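Local coordinates for protein 1d10 (Caenorhabditis elegans, PDB 1T9F) that is of unknown function but folds as a beta-trefoil of three MIR repeats, as in SDF2-like proteins, at residues K14-N17 against S22-H25; F56-A61 against G114-V119; I75-L80 against T84-H89. One frame throughout, in Å; residues are numbered along the deposited sequence.

Contact 1: residues K14-N17 against S22-H25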
loop_
_atom_site.group_PDB
_atom_site.type_symbol
_atom_site.label_atom_id
_atom_site.label_comp_id
_atom_site.label_asym_id
_atom_site.label_seq_id
_atom_site.Cartn_x
_atom_site.Cartn_y
_atom_site.Cartn_z
ATOM N N LYS A 14 -3.381 -5.647 -7.648
ATOM C CA LYS A 14 -2.046 -5.818 -7.090
ATOM C C LYS A 14 -1.262 -4.530 -7.293
ATOM O O LYS A 14 -1.434 -3.848 -8.304
ATOM C CB LYS A 14 -1.307 -6.954 -7.803
ATOM C CG LYS A 14 -1.975 -8.309 -7.711
ATOM C CD LYS A 14 -1.435 -9.226 -8.803
ATOM C CE LYS A 14 -2.154 -10.557 -8.822
ATOM N NZ LYS A 14 -1.992 -11.239 -10.145
ATOM N N PHE A 15 -0.411 -4.199 -6.326
ATOM C CA PHE A 15 0.430 -3.012 -6.400
ATOM C C PHE A 15 1.858 -3.489 -6.624
ATOM O O PHE A 15 2.465 -4.097 -5.741
ATOM C CB PHE A 15 0.345 -2.199 -5.104
ATOM C CG PHE A 15 -0.972 -1.489 -4.923
ATOM C CD1 PHE A 15 -2.108 -2.187 -4.528
ATOM C CD2 PHE A 15 -1.087 -0.134 -5.206
ATOM C CE1 PHE A 15 -3.337 -1.547 -4.424
ATOM C CE2 PHE A 15 -2.312 0.520 -5.108
ATOM C CZ PHE A 15 -3.439 -0.188 -4.719
ATOM N N ILE A 16 2.391 -3.207 -7.808
ATOM C CA ILE A 16 3.740 -3.634 -8.162
ATOM C C ILE A 16 4.761 -2.500 -8.046
ATOM O O ILE A 16 4.539 -1.399 -8.554
ATOM C CB ILE A 16 3.769 -4.176 -9.610
ATOM C CG1 ILE A 16 2.786 -5.345 -9.740
ATOM C CG2 ILE A 16 5.191 -4.608 -9.989
ATOM C CD1 ILE A 16 2.721 -5.916 -11.132
ATOM N N ASN A 17 5.882 -2.761 -7.386
ATOM C CA ASN A 17 6.888 -1.715 -7.269
ATOM C C ASN A 17 7.584 -1.563 -8.614
ATOM O O ASN A 17 8.200 -2.501 -9.130
ATOM C CB ASN A 17 7.887 -2.041 -6.160
ATOM C CG ASN A 17 8.816 -0.882 -5.871
ATOM O OD1 ASN A 17 9.861 -0.745 -6.494
ATOM N ND2 ASN A 17 8.429 -0.033 -4.930
ATOM N N SER A 22 8.437 -6.216 -7.349
ATOM C CA SER A 22 7.780 -6.960 -6.274
ATOM C C SER A 22 6.356 -6.444 -6.021
ATOM O O SER A 22 6.058 -5.277 -6.285
ATOM C CB SER A 22 8.608 -6.849 -4.993
ATOM O OG SER A 22 8.859 -5.495 -4.667
ATOM N N ARG A 23 5.485 -7.313 -5.509
ATOM C CA ARG A 23 4.096 -6.942 -5.246
ATOM C C ARG A 23 3.823 -6.673 -3.778
ATOM O O ARG A 23 4.280 -7.425 -2.914
ATOM C CB ARG A 23 3.143 -8.043 -5.714
ATOM C CG ARG A 23 3.055 -8.211 -7.213
ATOM C CD ARG A 23 4.166 -9.091 -7.743
ATOM N NE ARG A 23 4.225 -9.065 -9.202
ATOM C CZ ARG A 23 3.252 -9.481 -10.003
ATOM N NH1 ARG A 23 2.125 -9.967 -9.495
ATOM N NH2 ARG A 23 3.407 -9.407 -11.318
ATOM N N LEU A 24 3.073 -5.606 -3.501
ATOM C CA LEU A 24 2.722 -5.252 -2.119
ATOM C C LEU A 24 2.046 -6.488 -1.559
ATOM O O LEU A 24 1.200 -7.103 -2.228
ATOM C CB LEU A 24 1.782 -4.048 -2.083
ATOM C CG LEU A 24 1.564 -3.458 -0.684
ATOM C CD1 LEU A 24 2.888 -3.032 -0.092
ATOM C CD2 LEU A 24 0.620 -2.272 -0.771
ATOM N N HIS A 25 2.367 -6.828 -0.316
ATOM C CA HIS A 25 1.879 -8.088 0.229
ATOM C C HIS A 25 1.696 -8.074 1.745
ATOM O O HIS A 25 2.308 -7.269 2.460
ATOM C CB HIS A 25 2.932 -9.135 -0.182
ATOM C CG HIS A 25 2.610 -10.555 0.179
ATOM N ND1 HIS A 25 2.967 -11.115 1.386
ATOM C CD2 HIS A 25 2.065 -11.557 -0.554
ATOM C CE1 HIS A 25 2.660 -12.401 1.381
ATOM N NE2 HIS A 25 2.113 -12.694 0.215
HETATM O O HOH W 1 0.074 -6.334 -4.752
#
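The step from barrel to cap in a beta-trefoil is made where Phe15, Ile16 and Asn17, on barrel strand 12-17, meet Ser22, Arg23 and Leu24 at the start of strand 23-27. A single bridge, Ile16 with Arg23, holds the backbones together, and the short segments run at 123°, so the strands part quickly. Two backbone bonds flank it: Leu24 N gives its hydrogen to Phe15 O at 2.8 Å, and Asn17 N reaches Ser22 O at 2.8 Å, both nearly straight. Where direct pairing would continue, a water takes over, accepting from Phe15 N at 2.7 Å and lying 2.9 Å from Leu24 O, which also receives Trp53 NE1.

On one side of the bridge Ile16 and Arg23 run alongside each other. Bent at its second torsion (chi2 84°), the arginine chain carries its guanidinium along the isoleucine, whose CD1 lies over one face near the rim, 3.6 Å from Arg23 NH2. Lys14 comes at this group obliquely, its CD 3.7 Å from Arg23 NH1. The two cationic ends are near neighbours, but Lys14 NZ has a salt bridge to Asp47, which probably eases the repulsion. An alanine in place of Arg23 removes the guanidinium, and Ile16 CD1 and the chain of Lys14 would probably be left without the neighbour they pack against.

The other side is buried and mixed: Phe15 CB meets Leu24 CB at 3.8 Å, and farther along Asn17 CB lies beside Ser22 OG. Asn17 OD1 accepts from Asp20 N, Asn17 ND2 binds Gly169 O, and Ser22 OG bonds Asp20 OD2. A barrel strand bridged once to a diverging hairpin strand, with water filling the fork, is the arrangement expected at the barrel rim of a beta-trefoil.

Contact 2: residues F56-A61 against G114-V119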
loop_
_atom_site.group_PDB
_atom_site.type_symbol
_atom_site.label_atom_id
_atom_site.label_comp_id
_atom_site.label_asym_id
_atom_site.label_seq_id
_atom_site.Cartn_x
_atom_site.Cartn_y
_atom_site.Cartn_z
ATOM N N PHE A 56 -10.592 1.264 -1.038
ATOM C CA PHE A 56 -11.725 1.776 -0.272
ATOM C C PHE A 56 -11.691 3.302 -0.257
ATOM O O PHE A 56 -10.626 3.904 -0.399
ATOM C CB PHE A 56 -11.655 1.300 1.183
ATOM C CG PHE A 56 -12.407 0.027 1.449
ATOM C CD1 PHE A 56 -12.020 -1.165 0.858
ATOM C CD2 PHE A 56 -13.503 0.025 2.304
ATOM C CE1 PHE A 56 -12.712 -2.349 1.114
ATOM C CE2 PHE A 56 -14.207 -1.158 2.569
ATOM C CZ PHE A 56 -13.807 -2.343 1.972
ATOM N N PRO A 57 -12.856 3.950 -0.082
ATOM C CA PRO A 57 -12.844 5.417 -0.048
ATOM C C PRO A 57 -12.147 5.807 1.251
ATOM O O PRO A 57 -11.975 4.960 2.132
ATOM C CB PRO A 57 -14.329 5.776 -0.056
ATOM C CG PRO A 57 -14.957 4.614 0.670
ATOM C CD PRO A 57 -14.226 3.425 0.081
ATOM N N ALA A 58 -11.730 7.065 1.367
ATOM C CA ALA A 58 -11.047 7.536 2.570
ATOM C C ALA A 58 -11.914 7.302 3.807
ATOM O O ALA A 58 -13.130 7.144 3.689
ATOM C CB ALA A 58 -10.711 9.015 2.430
ATOM N N LEU A 59 -11.292 7.283 4.984
ATOM C CA LEU A 59 -12.027 7.044 6.230
ATOM C C LEU A 59 -13.301 7.865 6.365
ATOM O O LEU A 59 -14.354 7.333 6.722
ATOM C CB LEU A 59 -11.145 7.312 7.453
ATOM C CG LEU A 59 -11.878 7.124 8.792
ATOM C CD1 LEU A 59 -12.248 5.660 8.971
ATOM C CD2 LEU A 59 -10.999 7.585 9.944
ATOM N N ASN A 60 -13.221 9.159 6.082
ATOM C CA ASN A 60 -14.406 10.003 6.214
ATOM C C ASN A 60 -15.066 10.362 4.886
ATOM O O ASN A 60 -15.673 11.424 4.743
ATOM C CB ASN A 60 -14.051 11.269 6.998
ATOM C CG ASN A 60 -13.602 10.959 8.420
ATOM O OD1 ASN A 60 -14.323 10.307 9.182
ATOM N ND2 ASN A 60 -12.409 11.421 8.781
ATOM N N ALA A 61 -14.954 9.455 3.921
ATOM C CA ALA A 61 -15.541 9.650 2.607
ATOM C C ALA A 61 -16.394 8.441 2.262
ATOM O O ALA A 61 -16.503 7.499 3.043
ATOM C CB ALA A 61 -14.447 9.829 1.563
ATOM N N GLY A 114 -5.384 6.796 10.343
ATOM C CA GLY A 114 -4.075 6.235 10.052
ATOM C C GLY A 114 -4.071 5.335 8.822
ATOM O O GLY A 114 -3.002 4.961 8.335
ATOM N N ASP A 115 -5.254 4.986 8.322
ATOM C CA ASP A 115 -5.376 4.123 7.149
ATOM C C ASP A 115 -5.461 4.909 5.836
ATOM O O ASP A 115 -5.440 4.306 4.759
ATOM C CB ASP A 115 -6.625 3.229 7.246
ATOM C CG ASP A 115 -6.575 2.254 8.422
ATOM O OD1 ASP A 115 -5.471 1.808 8.788
ATOM O OD2 ASP A 115 -7.656 1.920 8.961
ATOM N N ASP A 116 -5.558 6.241 5.930
ATOM C CA ASP A 116 -5.677 7.094 4.745
ATOM C C ASP A 116 -4.370 7.368 3.998
ATOM O O ASP A 116 -3.371 7.771 4.593
ATOM C CB ASP A 116 -6.310 8.449 5.106
ATOM C CG ASP A 116 -7.787 8.345 5.473
ATOM O OD1 ASP A 116 -8.468 7.389 5.032
ATOM O OD2 ASP A 116 -8.273 9.246 6.196
ATOM N N TRP A 117 -4.403 7.172 2.683
ATOM C CA TRP A 117 -3.249 7.416 1.824
ATOM C C TRP A 117 -3.665 8.298 0.646
ATOM O O TRP A 117 -4.685 8.042 0.004
ATOM C CB TRP A 117 -2.684 6.105 1.270
ATOM C CG TRP A 117 -2.187 5.162 2.322
ATOM C CD1 TRP A 117 -2.938 4.309 3.074
ATOM C CD2 TRP A 117 -0.829 4.981 2.744
ATOM N NE1 TRP A 117 -2.136 3.603 3.937
ATOM C CE2 TRP A 117 -0.838 3.995 3.759
ATOM C CE3 TRP A 117 0.390 5.552 2.366
ATOM C CZ2 TRP A 117 0.327 3.570 4.401
ATOM C CZ3 TRP A 117 1.555 5.126 3.006
ATOM C CH2 TRP A 117 1.512 4.144 4.014
ATOM N N THR A 118 -2.876 9.332 0.372
ATOM C CA THR A 118 -3.163 10.229 -0.737
ATOM C C THR A 118 -2.574 9.630 -1.998
ATOM O O THR A 118 -1.403 9.245 -2.020
ATOM C CB THR A 118 -2.534 11.613 -0.516
ATOM O OG1 THR A 118 -3.052 12.185 0.687
ATOM C CG2 THR A 118 -2.859 12.539 -1.685
ATOM N N VAL A 119 -3.381 9.528 -3.043
ATOM C CA VAL A 119 -2.895 8.971 -4.294
ATOM C C VAL A 119 -2.198 10.077 -5.074
ATOM O O VAL A 119 -2.794 11.112 -5.375
ATOM C CB VAL A 119 -4.033 8.399 -5.148
ATOM C CG1 VAL A 119 -3.460 7.680 -6.357
ATOM C CG2 VAL A 119 -4.872 7.435 -4.314
HETATM O O HOH W 2 -10.583 10.616 5.755
#
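A carboxylate clasping a beta turn is the essence of this contact: Asp116 reaches across to Leu59 and its neighbours, joining the turn that follows barrel strand 53-57 to the lead-in of barrel strand 117-120. These two strands flank strand 74-79 in the barrel without pairing with each other, and the side chain of Asp116 bridges the interval beside Arg76.

The turn is of type I, running from Ala58 to Ala61 and closed by Ala61 N to Ala58 O at 3.0 Å. The aspartate answers the amides of the next two residues, the second through water. Leu59 N gives its hydrogen to Asp116 OD1 at 2.8 Å, nearly straight at 170°, and the oxygen receives it on its syn lone pair, facing OD2. That second oxygen serves the following residue through a water, which donates to Asp116 OD2 at 2.7 Å and accepts from Asn60 N at 3.0 Å. With CG anti to its own carbonyl carbon (chi1 -70°), the carboxylate extends from the backbone to the turn; Leu59 CB packs 3.6 Å from Asp116 OD1, and Ala58 CB lies close to the same oxygen.

Arg76, whose chain touches Asp116, may add to the stabilisation of the negative charge. Gripped at one oxygen by an amide and at the other by a water, the buried carboxylate is probably ionised, and the two donors probably limit its rotation.

Contact 3: residues I75-L80 against T84-H89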
loop_
_atom_site.group_PDB
_atom_site.type_symbol
_atom_site.label_atom_id
_atom_site.label_comp_id
_atom_site.label_asym_id
_atom_site.label_seq_id
_atom_site.Cartn_x
_atom_site.Cartn_y
_atom_site.Cartn_z
ATOM N N ILE A 75 -7.370 7.430 -0.132
ATOM C CA ILE A 75 -8.015 6.128 -0.209
ATOM C C ILE A 75 -7.510 5.302 0.954
ATOM O O ILE A 75 -6.648 5.737 1.709
ATOM C CB ILE A 75 -7.660 5.348 -1.494
ATOM C CG1 ILE A 75 -6.147 5.088 -1.557
ATOM C CG2 ILE A 75 -8.147 6.103 -2.707
ATOM C CD1 ILE A 75 -5.714 4.176 -2.711
ATOM N N ARG A 76 -8.084 4.116 1.096
ATOM C CA ARG A 76 -7.672 3.158 2.098
ATOM C C ARG A 76 -7.471 1.878 1.294
ATOM O O ARG A 76 -8.138 1.670 0.279
ATOM C CB ARG A 76 -8.759 2.969 3.160
ATOM C CG ARG A 76 -8.737 4.023 4.273
ATOM C CD ARG A 76 -9.811 3.740 5.315
ATOM N NE ARG A 76 -11.135 3.838 4.718
ATOM C CZ ARG A 76 -12.243 3.314 5.234
ATOM N NH1 ARG A 76 -12.195 2.644 6.376
ATOM N NH2 ARG A 76 -13.398 3.448 4.591
ATOM N N LEU A 77 -6.539 1.034 1.720
ATOM C CA LEU A 77 -6.279 -0.205 1.007
ATOM C C LEU A 77 -6.488 -1.389 1.940
ATOM O O LEU A 77 -5.770 -1.555 2.927
ATOM C CB LEU A 77 -4.846 -0.218 0.454
ATOM C CG LEU A 77 -4.574 0.685 -0.756
ATOM C CD1 LEU A 77 -3.085 0.658 -1.107
ATOM C CD2 LEU A 77 -5.407 0.201 -1.948
ATOM N N LYS A 78 -7.484 -2.203 1.615
ATOM C CA LYS A 78 -7.815 -3.375 2.414
ATOM C C LYS A 78 -7.118 -4.646 1.927
ATOM O O LYS A 78 -7.194 -4.989 0.745
ATOM C CB LYS A 78 -9.329 -3.586 2.386
ATOM C CG LYS A 78 -9.821 -4.663 3.346
ATOM C CD LYS A 78 -11.321 -4.823 3.234
ATOM C CE LYS A 78 -11.858 -5.793 4.266
ATOM N NZ LYS A 78 -13.320 -5.941 4.106
ATOM N N HIS A 79 -6.420 -5.328 2.826
ATOM C CA HIS A 79 -5.760 -6.575 2.469
ATOM C C HIS A 79 -6.873 -7.621 2.510
ATOM O O HIS A 79 -7.412 -7.925 3.579
ATOM C CB HIS A 79 -4.658 -6.902 3.471
ATOM C CG HIS A 79 -3.899 -8.143 3.137
ATOM N ND1 HIS A 79 -3.870 -9.243 3.968
ATOM C CD2 HIS A 79 -3.136 -8.460 2.061
ATOM C CE1 HIS A 79 -3.116 -10.183 3.420
ATOM N NE2 HIS A 79 -2.661 -9.733 2.263
ATOM N N LEU A 80 -7.219 -8.156 1.344
ATOM C CA LEU A 80 -8.320 -9.104 1.226
ATOM C C LEU A 80 -8.333 -10.328 2.120
ATOM O O LEU A 80 -9.346 -10.609 2.754
ATOM C CB LEU A 80 -8.478 -9.558 -0.227
ATOM C CG LEU A 80 -9.222 -8.617 -1.178
ATOM C CD1 LEU A 80 -9.517 -9.357 -2.473
ATOM C CD2 LEU A 80 -10.524 -8.144 -0.540
ATOM N N THR A 84 -7.488 -6.552 7.009
ATOM C CA THR A 84 -6.802 -5.404 7.586
ATOM C C THR A 84 -6.643 -4.271 6.555
ATOM O O THR A 84 -6.998 -4.433 5.384
ATOM C CB THR A 84 -5.404 -5.809 8.062
ATOM O OG1 THR A 84 -4.742 -6.500 7.000
ATOM C CG2 THR A 84 -5.478 -6.719 9.286
ATOM N N PHE A 85 -6.102 -3.136 6.997
ATOM C CA PHE A 85 -5.879 -1.991 6.113
ATOM C C PHE A 85 -4.420 -1.535 6.129
ATOM O O PHE A 85 -3.752 -1.606 7.161
ATOM C CB PHE A 85 -6.774 -0.804 6.512
ATOM C CG PHE A 85 -8.196 -0.913 6.022
ATOM C CD1 PHE A 85 -9.174 -1.517 6.803
ATOM C CD2 PHE A 85 -8.548 -0.423 4.765
ATOM C CE1 PHE A 85 -10.485 -1.634 6.345
ATOM C CE2 PHE A 85 -9.852 -0.534 4.297
ATOM C CZ PHE A 85 -10.827 -1.143 5.092
ATOM N N LEU A 86 -3.922 -1.074 4.983
ATOM C CA LEU A 86 -2.552 -0.584 4.912
ATOM C C LEU A 86 -2.523 0.568 5.915
ATOM O O LEU A 86 -3.296 1.526 5.802
ATOM C CB LEU A 86 -2.254 -0.064 3.513
ATOM C CG LEU A 86 -0.790 0.248 3.245
ATOM C CD1 LEU A 86 0.040 -1.041 3.362
ATOM C CD2 LEU A 86 -0.660 0.862 1.862
ATOM N N HIS A 87 -1.611 0.489 6.871
ATOM C CA HIS A 87 -1.555 1.468 7.949
ATOM C C HIS A 87 -0.166 2.014 8.232
ATOM O O HIS A 87 0.843 1.355 7.973
ATOM C CB HIS A 87 -2.078 0.784 9.216
ATOM C CG HIS A 87 -2.356 1.710 10.357
ATOM N ND1 HIS A 87 -3.590 2.296 10.552
ATOM C CD2 HIS A 87 -1.588 2.090 11.406
ATOM C CE1 HIS A 87 -3.570 2.990 11.677
ATOM N NE2 HIS A 87 -2.369 2.881 12.214
ATOM N N SER A 88 -0.118 3.236 8.749
ATOM C CA SER A 88 1.152 3.820 9.138
ATOM C C SER A 88 0.969 4.635 10.406
ATOM O O SER A 88 -0.156 4.947 10.810
ATOM C CB SER A 88 1.758 4.681 8.042
ATOM O OG SER A 88 3.170 4.688 8.217
ATOM N N HIS A 89 2.083 4.980 11.030
ATOM C CA HIS A 89 2.046 5.694 12.292
ATOM C C HIS A 89 3.459 6.026 12.736
ATOM O O HIS A 89 4.418 5.785 12.003
ATOM C CB HIS A 89 1.356 4.807 13.326
ATOM C CG HIS A 89 1.675 3.350 13.174
ATOM N ND1 HIS A 89 0.932 2.358 13.776
ATOM C CD2 HIS A 89 2.658 2.718 12.486
ATOM C CE1 HIS A 89 1.443 1.180 13.464
ATOM N NE2 HIS A 89 2.490 1.370 12.682
HETATM O O HOH W 3 -5.639 1.738 4.152
#
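Lys78 and Phe85 form the sole backbone bridge between barrel strand 74-79 and cap strand 85-89 of the beta-trefoil. Around it the main-chain polar groups are paired off: Leu86 N donates to Leu77 O at 2.8 Å, and His79 N to Thr84 O, also 2.8 Å but tilted 31° from the carbonyl plane. A water accepts from Leu77 N at 2.7 Å and donates to Leu86 O at 2.9 Å, so the amide facing the fork has a partner; Leu86 O takes Trp117 NE1 as well.

The side-chain donors are spoken for by residues around the contact. Arg76 gives NE to Pro57 O and NH1 to Ser111 OG, Lys78 NZ forms a salt bridge with Glu108, and His79 binds Thr82 OG1 through ND1 and Asn50 O through NE2. Thr84 OG1 pairs with Thr82 OG1 too.

On one side of the bridge Leu77 and Leu86 lie side by side, Leu77 CD1 3.8 Å from Leu86 CD2. On the other side the Phe85 ring is clasped between Arg76 NH1 over one face and, over the opposite one, Lys78 CB, a CH-pi contact 4.1 Å from the centroid.

How the contacts relate
Contacts 1 and 3 illustrate how a repeat reuses one solution: the backbone pairing of 14-17 with 22-25 recurs 62 residues later in 75-80 with 84-89, with the single bridge, the two flanking bonds and the water in the fork between the strands. Their centres are 14 Å apart, and their apolar sides meet in the interior, Phe15 CZ lying 3.4 Å from Leu77 CD2. Contact 2 stands apart from contact 1, centres 19 Å distant and on opposite sides of the chain's centre, but adjoins contact 3, which is nested within the loop it closes. There Trp117 O and Ile75 N probably bond at 2.8 Å, as do Asp115 OD1 and His87 ND1 at 2.6 Å.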